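Long-range contact in scyllo-inositol 2-dehydrogenase (NADP(+)) IolW (Bacillus subtilis subsp. subtilis, PDB 3GDO), which catalyses the reversible NADPH-dependent reduction of scyllo-inosose to scyllo-inositol and cannot use NADH instead: residues F190-A202 with A335-L348. Numbering follows the deposited sequence.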
ATOM      1  N   PHE B 190       1.852   4.427  18.215  1.00 35.15           N
ATOM      2  CA  PHE B 190       0.423   4.299  18.473  1.00 35.33           C
ATOM      3  C   PHE B 190       0.053   3.210  19.479  1.00 35.55           C
ATOM      4  O   PHE B 190      -1.139   2.957  19.681  1.00 36.19           O
ATOM      5  CB  PHE B 190      -0.357   3.982  17.163  1.00 35.88           C
ATOM      6  CG  PHE B 190       0.017   4.827  15.985  1.00 37.02           C
ATOM      7  CD1 PHE B 190      -0.291   6.197  15.950  1.00 36.46           C
ATOM      8  CD2 PHE B 190       0.651   4.243  14.871  1.00 36.55           C
ATOM      9  CE1 PHE B 190       0.050   6.984  14.799  1.00 38.66           C
ATOM     10  CE2 PHE B 190       0.992   5.030  13.727  1.00 37.25           C
ATOM     11  CZ  PHE B 190       0.681   6.379  13.691  1.00 35.43           C
ATOM     12  N   GLY B 191       1.032   2.552  20.092  1.00 35.80           N
ATOM     13  CA  GLY B 191       0.738   1.464  21.044  1.00 35.74           C
ATOM     14  C   GLY B 191       0.331   0.197  20.325  1.00 36.26           C
ATOM     15  O   GLY B 191       0.534   0.064  19.112  1.00 37.07           O
ATOM     16  N   MET B 192      -0.248  -0.745  21.050  1.00 35.75           N
ATOM     17  CA  MET B 192      -0.614  -2.013  20.475  1.00 36.03           C
ATOM     18  C   MET B 192      -1.931  -1.890  19.723  1.00 37.24           C
ATOM     19  O   MET B 192      -2.849  -1.188  20.190  1.00 36.67           O
ATOM     20  CB  MET B 192      -0.731  -3.101  21.567  1.00 35.93           C
ATOM     21  CG  MET B 192       0.640  -3.686  22.078  1.00 36.44           C
ATOM     22  SD  MET B 192       1.670  -4.497  20.810  1.00 33.52           S
ATOM     23  CE  MET B 192       1.106  -6.153  20.948  1.00 28.19           C
ATOM     24  N   PRO B 193      -2.045  -2.595  18.568  1.00 37.71           N
ATOM     25  CA  PRO B 193      -3.285  -2.628  17.804  1.00 37.28           C
ATOM     26  C   PRO B 193      -4.271  -3.629  18.408  1.00 38.24           C
ATOM     27  O   PRO B 193      -3.930  -4.374  19.315  1.00 37.56           O
ATOM     28  CB  PRO B 193      -2.827  -3.123  16.421  1.00 37.54           C
ATOM     29  CG  PRO B 193      -1.676  -4.035  16.731  1.00 36.67           C
ATOM     30  CD  PRO B 193      -0.973  -3.387  17.918  1.00 37.73           C
ATOM     31  N   LYS B 194      -5.489  -3.686  17.900  1.00 38.81           N
ATOM     32  CA  LYS B 194      -6.372  -4.703  18.425  1.00 39.10           C
ATOM     33  C   LYS B 194      -6.398  -5.973  17.600  1.00 38.79           C
ATOM     34  O   LYS B 194      -6.911  -6.986  18.063  1.00 38.24           O
ATOM     35  CB  LYS B 194      -7.763  -4.182  18.698  1.00 40.53           C
ATOM     36  CG  LYS B 194      -8.411  -3.364  17.632  1.00 44.68           C
ATOM     37  CD  LYS B 194      -9.658  -2.743  18.278  1.00 49.77           C
ATOM     38  CE  LYS B 194     -10.362  -1.726  17.386  1.00 52.42           C
ATOM     39  NZ  LYS B 194     -11.164  -2.415  16.330  1.00 54.95           N
ATOM     40  N   ALA B 195      -5.814  -5.932  16.396  1.00 36.16           N
ATOM     41  CA  ALA B 195      -5.763  -7.121  15.577  1.00 34.64           C
ATOM     42  C   ALA B 195      -4.692  -6.976  14.514  1.00 33.83           C
ATOM     43  O   ALA B 195      -4.212  -5.855  14.256  1.00 32.45           O
ATOM     44  CB  ALA B 195      -7.134  -7.420  14.969  1.00 33.81           C
ATOM     45  N   VAL B 196      -4.288  -8.112  13.941  1.00 32.62           N
ATOM     46  CA  VAL B 196      -3.277  -8.139  12.880  1.00 32.05           C
ATOM     47  C   VAL B 196      -3.834  -9.034  11.795  1.00 32.19           C
ATOM     48  O   VAL B 196      -4.328 -10.138  12.085  1.00 32.16           O
ATOM     49  CB  VAL B 196      -1.933  -8.736  13.388  1.00 32.25           C
ATOM     50  CG1 VAL B 196      -0.882  -8.889  12.257  1.00 30.80           C
ATOM     51  CG2 VAL B 196      -1.365  -7.917  14.542  1.00 32.48           C
ATOM     52  N   THR B 197      -3.783  -8.567  10.549  1.00 32.23           N
ATOM     53  CA  THR B 197      -4.162  -9.401   9.400  1.00 31.72           C
ATOM     54  C   THR B 197      -2.934  -9.419   8.471  1.00 32.22           C
ATOM     55  O   THR B 197      -2.355  -8.360   8.169  1.00 31.61           O
ATOM     56  CB  THR B 197      -5.435  -8.861   8.728  1.00 31.39           C
ATOM     57  OG1 THR B 197      -6.491  -8.740   9.699  1.00 34.92           O
ATOM     58  CG2 THR B 197      -5.919  -9.786   7.551  1.00 31.50           C
ATOM     59  N   ALA B 198      -2.494 -10.587   8.022  1.00 32.22           N
ATOM     60  CA  ALA B 198      -1.206 -10.589   7.310  1.00 32.51           C
ATOM     61  C   ALA B 198      -1.103 -11.668   6.254  1.00 33.15           C
ATOM     62  O   ALA B 198      -1.729 -12.723   6.358  1.00 31.80           O
ATOM     63  CB  ALA B 198      -0.049 -10.726   8.323  1.00 30.78           C
ATOM     64  N   ASN B 199      -0.263 -11.391   5.255  1.00 32.93           N
ATOM     65  CA  ASN B 199       0.195 -12.392   4.319  1.00 33.42           C
ATOM     66  C   ASN B 199       1.721 -12.388   4.390  1.00 34.12           C
ATOM     67  O   ASN B 199       2.382 -11.340   4.238  1.00 33.51           O
ATOM     68  CB  ASN B 199      -0.337 -12.103   2.905  1.00 33.12           C
ATOM     69  CG  ASN B 199       0.056 -13.180   1.889  1.00 36.94           C
ATOM     70  OD1 ASN B 199       0.063 -14.383   2.206  1.00 36.83           O
ATOM     71  ND2 ASN B 199       0.411 -12.754   0.667  1.00 37.34           N
ATOM     72  N   VAL B 200       2.295 -13.553   4.655  1.00 34.26           N
ATOM     73  CA  VAL B 200       3.738 -13.648   4.821  1.00 35.62           C
ATOM     74  C   VAL B 200       4.153 -14.847   3.944  1.00 36.65           C
ATOM     75  O   VAL B 200       3.621 -15.954   4.108  1.00 36.62           O
ATOM     76  CB  VAL B 200       4.106 -13.790   6.346  1.00 35.96           C
ATOM     77  CG1 VAL B 200       5.569 -13.954   6.573  1.00 37.03           C
ATOM     78  CG2 VAL B 200       3.608 -12.555   7.153  1.00 35.56           C
ATOM     79  N   MET B 201       5.039 -14.601   2.982  1.00 36.76           N
ATOM     80  CA  MET B 201       5.371 -15.604   1.979  1.00 37.41           C
ATOM     81  C   MET B 201       6.761 -15.423   1.407  1.00 38.15           C
ATOM     82  O   MET B 201       7.488 -14.441   1.691  1.00 37.65           O
ATOM     83  CB  MET B 201       4.320 -15.663   0.826  1.00 37.65           C
ATOM     84  CG  MET B 201       4.346 -14.479  -0.225  1.00 37.51           C
ATOM     85  SD  MET B 201       3.161 -14.535  -1.649  1.00 39.90           S
ATOM     86  CE  MET B 201       1.682 -15.043  -0.935  1.00 33.79           C
ATOM     87  N   ALA B 202       7.103 -16.414   0.587  1.00 39.47           N
ATOM     88  CA  ALA B 202       8.279 -16.440  -0.273  1.00 40.71           C
ATOM     89  C   ALA B 202       7.798 -16.297  -1.729  1.00 41.29           C
ATOM     90  O   ALA B 202       7.236 -17.221  -2.305  1.00 41.85           O
ATOM     91  CB  ALA B 202       9.010 -17.742  -0.075  1.00 40.03           C
ATOM     92  N   ALA B 335       1.828 -13.097  15.472  1.00 32.28           N
ATOM     93  CA  ALA B 335       0.414 -12.973  15.081  1.00 32.28           C
ATOM     94  C   ALA B 335       0.239 -12.824  13.553  1.00 31.73           C
ATOM     95  O   ALA B 335      -0.694 -13.366  12.970  1.00 30.79           O
ATOM     96  CB  ALA B 335      -0.262 -11.793  15.814  1.00 31.64           C
ATOM     97  N   ALA B 336       1.140 -12.075  12.933  1.00 31.70           N
ATOM     98  CA  ALA B 336       1.211 -12.000  11.454  1.00 31.59           C
ATOM     99  C   ALA B 336       1.411 -13.374  10.833  1.00 31.50           C
ATOM    100  O   ALA B 336       0.755 -13.705   9.846  1.00 31.80           O
ATOM    101  CB  ALA B 336       2.361 -11.079  11.013  1.00 30.87           C
ATOM    102  N   MET B 337       2.327 -14.162  11.398  1.00 31.67           N
ATOM    103  CA  MET B 337       2.645 -15.494  10.846  1.00 32.81           C
ATOM    104  C   MET B 337       1.440 -16.393  10.982  1.00 33.20           C
ATOM    105  O   MET B 337       1.071 -17.137  10.063  1.00 33.02           O
ATOM    106  CB  MET B 337       3.888 -16.073  11.524  1.00 32.88           C
ATOM    107  CG  MET B 337       5.166 -15.195  11.317  1.00 32.62           C
ATOM    108  SD  MET B 337       6.701 -15.720  12.187  1.00 28.52           S
ATOM    109  CE  MET B 337       6.952 -17.307  11.441  1.00 35.35           C
ATOM    110  N   GLU B 338       0.794 -16.266  12.136  1.00 34.11           N
ATOM    111  CA  GLU B 338      -0.407 -17.021  12.458  1.00 35.08           C
ATOM    112  C   GLU B 338      -1.600 -16.572  11.584  1.00 34.13           C
ATOM    113  O   GLU B 338      -2.353 -17.417  11.041  1.00 34.03           O
ATOM    114  CB  GLU B 338      -0.696 -16.881  13.967  1.00 36.41           C
ATOM    115  CG  GLU B 338      -1.805 -17.753  14.509  1.00 42.03           C
ATOM    116  CD  GLU B 338      -1.443 -19.233  14.532  1.00 49.13           C
ATOM    117  OE1 GLU B 338      -0.236 -19.574  14.400  1.00 53.36           O
ATOM    118  OE2 GLU B 338      -2.371 -20.059  14.702  1.00 52.50           O
ATOM    119  N   SER B 339      -1.732 -15.257  11.383  1.00 33.11           N
ATOM    120  CA  SER B 339      -2.751 -14.727  10.463  1.00 32.36           C
ATOM    121  C   SER B 339      -2.588 -15.327   9.067  1.00 32.65           C
ATOM    122  O   SER B 339      -3.547 -15.827   8.462  1.00 31.73           O
ATOM    123  CB  SER B 339      -2.697 -13.195  10.413  1.00 32.90           C
ATOM    124  OG  SER B 339      -3.555 -12.705   9.367  1.00 32.16           O
ATOM    125  N   SER B 340      -1.340 -15.330   8.590  1.00 32.96           N
ATOM    126  CA  SER B 340      -0.995 -15.830   7.269  1.00 33.76           C
ATOM    127  C   SER B 340      -1.270 -17.319   7.154  1.00 34.55           C
ATOM    128  O   SER B 340      -1.899 -17.780   6.211  1.00 33.89           O
ATOM    129  CB  SER B 340       0.485 -15.552   6.982  1.00 33.47           C
ATOM    130  OG  SER B 340       0.732 -15.726   5.616  1.00 33.58           O
ATOM    131  N   LYS B 341      -0.824 -18.063   8.150  1.00 35.71           N
ATOM    132  CA  LYS B 341      -1.066 -19.509   8.180  1.00 37.42           C
ATOM    133  C   LYS B 341      -2.531 -19.896   8.295  1.00 36.95           C
ATOM    134  O   LYS B 341      -3.005 -20.766   7.564  1.00 37.12           O
ATOM    135  CB  LYS B 341      -0.230 -20.145   9.307  1.00 38.67           C
ATOM    136  CG  LYS B 341      -0.052 -21.695   9.202  1.00 42.40           C
ATOM    137  CD  LYS B 341       1.218 -22.128  10.017  1.00 50.30           C
ATOM    138  CE  LYS B 341       1.528 -23.625   9.889  1.00 53.62           C
ATOM    139  NZ  LYS B 341       0.332 -24.440  10.252  1.00 56.13           N
ATOM    140  N   GLU B 342      -3.277 -19.236   9.174  1.00 37.52           N
ATOM    141  CA  GLU B 342      -4.695 -19.603   9.348  1.00 38.50           C
ATOM    142  C   GLU B 342      -5.641 -18.870   8.382  1.00 37.95           C
ATOM    143  O   GLU B 342      -6.862 -19.112   8.388  1.00 36.38           O
ATOM    144  CB  GLU B 342      -5.152 -19.354  10.792  1.00 38.88           C
ATOM    145  CG  GLU B 342      -4.442 -20.210  11.852  1.00 44.54           C
ATOM    146  CD  GLU B 342      -4.436 -21.711  11.536  1.00 51.36           C
ATOM    147  OE1 GLU B 342      -5.489 -22.291  11.173  1.00 54.06           O
ATOM    148  OE2 GLU B 342      -3.357 -22.336  11.677  1.00 56.88           O
ATOM    149  N   LYS B 343      -5.080 -17.932   7.604  1.00 36.25           N
ATOM    150  CA  LYS B 343      -5.867 -17.153   6.676  1.00 35.35           C
ATOM    151  C   LYS B 343      -6.988 -16.419   7.344  1.00 34.03           C
ATOM    152  O   LYS B 343      -8.096 -16.408   6.817  1.00 34.49           O
ATOM    153  CB  LYS B 343      -6.510 -18.045   5.624  1.00 35.89           C
ATOM    154  CG  LYS B 343      -5.573 -18.905   4.822  1.00 38.41           C
ATOM    155  CD  LYS B 343      -4.864 -18.064   3.834  1.00 42.88           C
ATOM    156  CE  LYS B 343      -4.114 -18.918   2.801  1.00 46.21           C
ATOM    157  NZ  LYS B 343      -3.137 -17.993   2.135  1.00 45.22           N
ATOM    158  N   ARG B 344      -6.731 -15.789   8.478  1.00 33.03           N
ATOM    159  CA  ARG B 344      -7.769 -15.032   9.147  1.00 33.24           C
ATOM    160  C   ARG B 344      -7.146 -13.930   9.953  1.00 33.53           C
ATOM    161  O   ARG B 344      -5.934 -13.927  10.196  1.00 33.40           O
ATOM    162  CB  ARG B 344      -8.628 -15.954  10.071  1.00 34.79           C
ATOM    163  CG  ARG B 344      -7.864 -16.594  11.287  1.00 35.62           C
ATOM    164  CD  ARG B 344      -8.798 -17.471  12.219  1.00 37.58           C
ATOM    165  NE  ARG B 344      -8.071 -17.924  13.414  1.00 40.30           N
ATOM    166  CZ  ARG B 344      -7.932 -17.196  14.534  1.00 42.87           C
ATOM    167  NH1 ARG B 344      -8.479 -15.977  14.648  1.00 42.64           N
ATOM    168  NH2 ARG B 344      -7.226 -17.673  15.543  1.00 42.59           N
ATOM    169  N   THR B 345      -7.969 -13.002  10.409  1.00 34.23           N
ATOM    170  CA  THR B 345      -7.479 -11.947  11.287  1.00 35.80           C
ATOM    171  C   THR B 345      -7.205 -12.535  12.683  1.00 37.84           C
ATOM    172  O   THR B 345      -7.997 -13.337  13.191  1.00 37.77           O
ATOM    173  CB  THR B 345      -8.478 -10.823  11.307  1.00 35.21           C
ATOM    174  OG1 THR B 345      -8.515 -10.266   9.977  1.00 36.08           O
ATOM    175  CG2 THR B 345      -8.097  -9.751  12.305  1.00 34.84           C
ATOM    176  N   ILE B 346      -6.043 -12.213  13.249  1.00 39.39           N
ATOM    177  CA  ILE B 346      -5.695 -12.643  14.617  1.00 40.66           C
ATOM    178  C   ILE B 346      -5.885 -11.464  15.545  1.00 42.41           C
ATOM    179  O   ILE B 346      -5.172 -10.450  15.439  1.00 41.47           O
ATOM    180  CB  ILE B 346      -4.239 -13.165  14.717  1.00 40.28           C
ATOM    181  CG1 ILE B 346      -4.033 -14.350  13.792  1.00 39.10           C
ATOM    182  CG2 ILE B 346      -3.870 -13.627  16.172  1.00 41.76           C
ATOM    183  CD1 ILE B 346      -5.058 -15.431  13.914  1.00 39.84           C
ATOM    184  N   MET B 347      -6.862 -11.585  16.445  1.00 45.25           N
ATOM    185  CA  MET B 347      -7.126 -10.541  17.440  1.00 49.15           C
ATOM    186  C   MET B 347      -6.178 -10.666  18.644  1.00 50.10           C
ATOM    187  O   MET B 347      -5.704 -11.755  18.932  1.00 50.28           O
ATOM    188  CB  MET B 347      -8.605 -10.568  17.860  1.00 49.62           C
ATOM    189  CG  MET B 347      -9.252  -9.183  17.801  1.00 54.15           C
ATOM    190  SD  MET B 347     -10.915  -9.154  17.062  1.00 60.43           S
ATOM    191  CE  MET B 347     -11.157  -7.370  16.946  1.00 60.08           C
ATOM    192  N   LEU B 348      -5.892  -9.555  19.327  1.00 52.79           N
ATOM    193  CA  LEU B 348      -4.908  -9.531  20.435  1.00 55.22           C
ATOM    194  C   LEU B 348      -5.440  -8.938  21.727  1.00 57.36           C
ATOM    195  O   LEU B 348      -5.895  -7.794  21.730  1.00 58.58           O
ATOM    196  CB  LEU B 348      -3.688  -8.694  20.051  1.00 55.20           C
ATOM    197  CG  LEU B 348      -2.921  -8.903  18.754  1.00 55.29           C
ATOM    198  CD1 LEU B 348      -1.779  -7.914  18.737  1.00 55.61           C
ATOM    199  CD2 LEU B 348      -2.417 -10.329  18.661  1.00 55.53           C
TER
HETATM  200  O   HOH W   1      -1.639 -16.183   3.598  1.00 43.90           O
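Val196 and Ile346 form an antiparallel hydrogen-bonded pair: Val196 N donates a hydrogen bond to Ile346 O at 2.9 Å, and Ile346 N returns a bond to Val196 O. Two residues along, past the non-hydrogen-bonded pair Ala195-Met347, Leu348 N donates to Lys194 O at 3.0 Å. Beyond Val196 the helix end takes over from the short strand, and serine hydroxyls serve strand 195-201 instead of backbone carbonyls. Ser339, its OG anti to the backbone N (chi1 171°), accepts from Ala198 N at 2.7 Å while donating to Arg344 O, so one hydroxyl serves both a strand N-H and the Arg344 carbonyl in the turn after the helix. Were Ser339 replaced by an alanine, Ala198 N and Arg344 O would probably both lose the hydroxyl that links them. Within this chain, strand 346-347 is an outermost strand of the large mixed sheet of the Gfo/Idh/MocA C-terminal alpha/beta domain, with the helical segment 335-342 crossing strand 195-201 at -72°. Ser340 OG likewise accepts from Val200 N at 2.8 Å, and a water joins it to Asn199 OD1, Ser340 O and Lys343 NZ. Small residues suit the close crossing, where Ala198 CB lies 3.6 Å from Ala336 CB. On the sheet face bearing Ala195, the hydroxyls of Thr197 and Thr345 bond through their OG1 atoms at 2.6 Å, near Thr197 of the second subunit.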